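PDB 3L22: SusD superfamily protein from Bacteroides fragilis, which probably binds glycans at the outer membrane as a SusD-family lipoprotein, and carries bound zinc ions in the crystal. Local coordinates for residues T24-Y29 / V195-Q200. Sequence-based numbering, arbitrary orientation.
Sequences TLNGLY and VTHATQ. With ZN (zinc ion), chain B.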
ATOM      1  N   THR A  24      16.267   0.956 -17.539  1.00 16.09           N
ATOM      2  CA  THR A  24      15.178  -0.017 -17.561  1.00 15.96           C
ATOM      3  C   THR A  24      14.722  -0.309 -16.159  1.00 15.96           C
ATOM      4  O   THR A  24      13.524  -0.398 -15.923  1.00 14.60           O
ATOM      5  CB  THR A  24      15.571  -1.295 -18.294  1.00 16.64           C
ATOM      6  OG1 THR A  24      16.112  -0.929 -19.560  1.00 15.59           O
ATOM      7  CG2 THR A  24      14.383  -2.213 -18.510  1.00 16.70           C
ATOM      8  N   LEU A  25      15.651  -0.383 -15.213  1.00 16.58           N
ATOM      9  CA  LEU A  25      15.285  -0.603 -13.802  1.00 16.48           C
ATOM     10  C   LEU A  25      14.405   0.532 -13.280  1.00 16.73           C
ATOM     11  O   LEU A  25      13.340   0.296 -12.669  1.00 15.31           O
ATOM     12  CB  LEU A  25      16.531  -0.727 -12.910  1.00 16.55           C
ATOM     13  CG  LEU A  25      16.350  -0.862 -11.395  1.00 15.68           C
ATOM     14  CD1 LEU A  25      15.475  -1.996 -11.082  1.00 14.95           C
ATOM     15  CD2 LEU A  25      17.689  -1.028 -10.704  1.00 18.37           C
ATOM     16  N   ASN A  26      14.817   1.769 -13.545  1.00 17.40           N
ATOM     17  CA  ASN A  26      13.946   2.909 -13.200  1.00 18.10           C
ATOM     18  C   ASN A  26      12.591   2.858 -13.869  1.00 16.57           C
ATOM     19  O   ASN A  26      11.623   3.299 -13.287  1.00 15.55           O
ATOM     20  CB  ASN A  26      14.644   4.252 -13.406  1.00 18.96           C
ATOM     21  CG  ASN A  26      15.719   4.487 -12.328  1.00 25.55           C
ATOM     22  OD1 ASN A  26      15.478   4.284 -11.104  1.00 33.72           O
ATOM     23  ND2 ASN A  26      16.913   4.882 -12.767  1.00 30.83           N
ATOM     24  N   GLY A  27      12.518   2.285 -15.058  1.00 16.09           N
ATOM     25  CA  GLY A  27      11.214   2.065 -15.710  1.00 16.52           C
ATOM     26  C   GLY A  27      10.318   1.099 -14.926  1.00 16.24           C
ATOM     27  O   GLY A  27       9.100   1.197 -15.018  1.00 17.43           O
ATOM     28  N   LEU A  28      10.904   0.170 -14.168  1.00 14.90           N
ATOM     29  CA  LEU A  28      10.096  -0.731 -13.317  1.00 15.00           C
ATOM     30  C   LEU A  28       9.398   0.046 -12.221  1.00 14.70           C
ATOM     31  O   LEU A  28       8.190  -0.124 -11.982  1.00 15.53           O
ATOM     32  CB  LEU A  28      10.960  -1.873 -12.725  1.00 14.60           C
ATOM     33  CG  LEU A  28      11.792  -2.690 -13.737  1.00 13.90           C
ATOM     34  CD1 LEU A  28      12.565  -3.843 -13.033  1.00 14.78           C
ATOM     35  CD2 LEU A  28      10.890  -3.244 -14.858  1.00 11.99           C
ATOM     36  N   TYR A  29      10.134   0.957 -11.594  1.00 14.61           N
ATOM     37  CA  TYR A  29       9.558   1.807 -10.564  1.00 14.32           C
ATOM     38  C   TYR A  29       8.507   2.751 -11.168  1.00 14.08           C
ATOM     39  O   TYR A  29       7.484   3.009 -10.532  1.00 14.11           O
ATOM     40  CB  TYR A  29      10.644   2.629  -9.842  1.00 14.62           C
ATOM     41  CG  TYR A  29      11.533   1.815  -8.960  1.00 14.06           C
ATOM     42  CD1 TYR A  29      11.098   1.353  -7.741  1.00 13.75           C
ATOM     43  CD2 TYR A  29      12.830   1.469  -9.368  1.00 16.09           C
ATOM     44  CE1 TYR A  29      11.930   0.572  -6.926  1.00 16.55           C
ATOM     45  CE2 TYR A  29      13.656   0.707  -8.564  1.00 16.16           C
ATOM     46  CZ  TYR A  29      13.194   0.251  -7.343  1.00 16.94           C
ATOM     47  OH  TYR A  29      14.037  -0.499  -6.535  1.00 15.79           O
ATOM     48  N   VAL A 195      15.069   6.348  -0.595  1.00 10.87           N
ATOM     49  CA  VAL A 195      13.611   6.366  -0.438  1.00 10.38           C
ATOM     50  C   VAL A 195      12.911   5.909  -1.706  1.00 10.87           C
ATOM     51  O   VAL A 195      11.837   5.343  -1.615  1.00 11.80           O
ATOM     52  CB  VAL A 195      13.129   7.763   0.011  1.00 10.31           C
ATOM     53  CG1 VAL A 195      11.566   7.866   0.016  1.00  8.58           C
ATOM     54  CG2 VAL A 195      13.765   8.102   1.391  1.00  8.81           C
ATOM     55  N   THR A 196      13.518   6.109  -2.879  1.00 11.11           N
ATOM     56  CA  THR A 196      12.837   5.849  -4.141  1.00 10.93           C
ATOM     57  C   THR A 196      13.285   4.559  -4.841  1.00 11.77           C
ATOM     58  O   THR A 196      12.633   4.149  -5.799  1.00 12.05           O
ATOM     59  CB  THR A 196      12.993   7.018  -5.107  1.00 11.18           C
ATOM     60  OG1 THR A 196      14.359   7.099  -5.526  1.00 12.03           O
ATOM     61  CG2 THR A 196      12.546   8.349  -4.395  1.00  9.16           C
ATOM     62  N   HIS A 197      14.359   3.915  -4.372  1.00 12.11           N
ATOM     63  CA  HIS A 197      14.677   2.519  -4.730  1.00 12.26           C
ATOM     64  C   HIS A 197      14.393   1.665  -3.519  1.00 13.24           C
ATOM     65  O   HIS A 197      14.456   2.160  -2.389  1.00 14.44           O
ATOM     66  CB  HIS A 197      16.163   2.332  -5.117  1.00 12.25           C
ATOM     67  CG  HIS A 197      16.529   2.893  -6.454  1.00 17.02           C
ATOM     68  ND1 HIS A 197      17.677   2.529  -7.127  1.00 19.01           N
ATOM     69  CD2 HIS A 197      15.904   3.796  -7.245  1.00 23.16           C
ATOM     70  CE1 HIS A 197      17.738   3.169  -8.279  1.00 21.98           C
ATOM     71  NE2 HIS A 197      16.673   3.948  -8.377  1.00 26.16           N
ATOM     72  N   ALA A 198      14.097   0.387  -3.755  1.00 13.35           N
ATOM     73  CA  ALA A 198      13.923  -0.588  -2.696  1.00 14.24           C
ATOM     74  C   ALA A 198      15.203  -0.834  -1.906  1.00 14.42           C
ATOM     75  O   ALA A 198      16.242  -1.200  -2.470  1.00 17.67           O
ATOM     76  CB  ALA A 198      13.405  -1.943  -3.262  1.00 14.00           C
ATOM     77  N   THR A 199      15.113  -0.598  -0.606  1.00 12.98           N
ATOM     78  CA  THR A 199      16.150  -0.924   0.350  1.00 11.69           C
ATOM     79  C   THR A 199      15.823  -2.241   1.045  1.00 11.97           C
ATOM     80  O   THR A 199      14.721  -2.779   0.892  1.00 12.00           O
ATOM     81  CB  THR A 199      16.238   0.164   1.416  1.00 11.05           C
ATOM     82  OG1 THR A 199      14.928   0.388   1.989  1.00  9.93           O
ATOM     83  CG2 THR A 199      16.834   1.462   0.821  1.00  7.59           C
ATOM     84  N   GLN A 200      16.768  -2.745   1.832  1.00 11.52           N
ATOM     85  CA  GLN A 200      16.495  -3.869   2.695  1.00 11.45           C
ATOM     86  C   GLN A 200      15.312  -3.562   3.602  1.00 12.16           C
ATOM     87  O   GLN A 200      14.414  -4.407   3.760  1.00 12.36           O
ATOM     88  CB  GLN A 200      17.738  -4.239   3.514  1.00 11.77           C
ATOM     89  CG  GLN A 200      18.860  -4.745   2.604  1.00 12.95           C
ATOM     90  CD  GLN A 200      20.033  -5.302   3.360  1.00 13.58           C
ATOM     91  OE1 GLN A 200      19.857  -5.851   4.461  1.00 16.32           O
ATOM     92  NE2 GLN A 200      21.247  -5.139   2.801  1.00 12.15           N
TER
HETATM   93 ZN    ZN B   1      18.927   1.062  -6.613  1.00 22.08          ZN
HETATM   94  O   HOH W   1      19.747   1.654  -4.948  1.00 12.72           O
HETATM   95  O   HOH W   2      20.551   0.729  -8.140  1.00  2.00           O
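The rings of Tyr-29 and His-197 lie nearly parallel, their planes 10° apart, but the 5.1 Å between the ring centroids shows them slid so far that they barely overlap. The nearest ring-to-ring approach is Tyr-29 CE2, set over a face of the imidazole toward its rim, 4.0 Å from His-197 CD2. A face of the Tyr-29 ring receives the carbonyl of Thr-196, whose O lies 3.7 Å from Tyr-29 CD1, off toward the rim. At the edge of the imidazole, in its plane, is a zinc-bound water.

Two hydrogen bonds tie helix 18-33 to the turn after helix 192-196, within the largely helical SusD fold. Ala-198 N donates to Tyr-29 OH over 2.9 Å, almost straight at 172°; the same hydroxyl is hydrogen-bonded to Glu-119 OE1, on helix 113-131. The second bond runs from His-197 NE2 to Asn-26 OD1, 3.0 Å long and bent to 135° at the hydrogen. Its donor lies in the amide's carbonyl plane, whereas OD1 is tilted out of the imidazole plane. With CG anti to its own carbonyl carbon, the Asn-26 side chain brings OD1 to the histidine although its CB bond does not point at the other segment.

His-197 meets the zinc seen in the crystal through ND1 at 2.0 Å, which leaves NE2 to carry the proton. Glu-119 OE2 and two waters complete the ligands modelled around the ion. Asn-26 and Tyr-29 are thus second-shell residues: the first accepts the remaining N-H and, through so bent a bond, probably orients the ring only loosely; the second holds the other carboxylate oxygen of Glu-119. Zinc bound at ND1 would probably polarise the ring and strengthen NE2 as a donor to the amide oxygen.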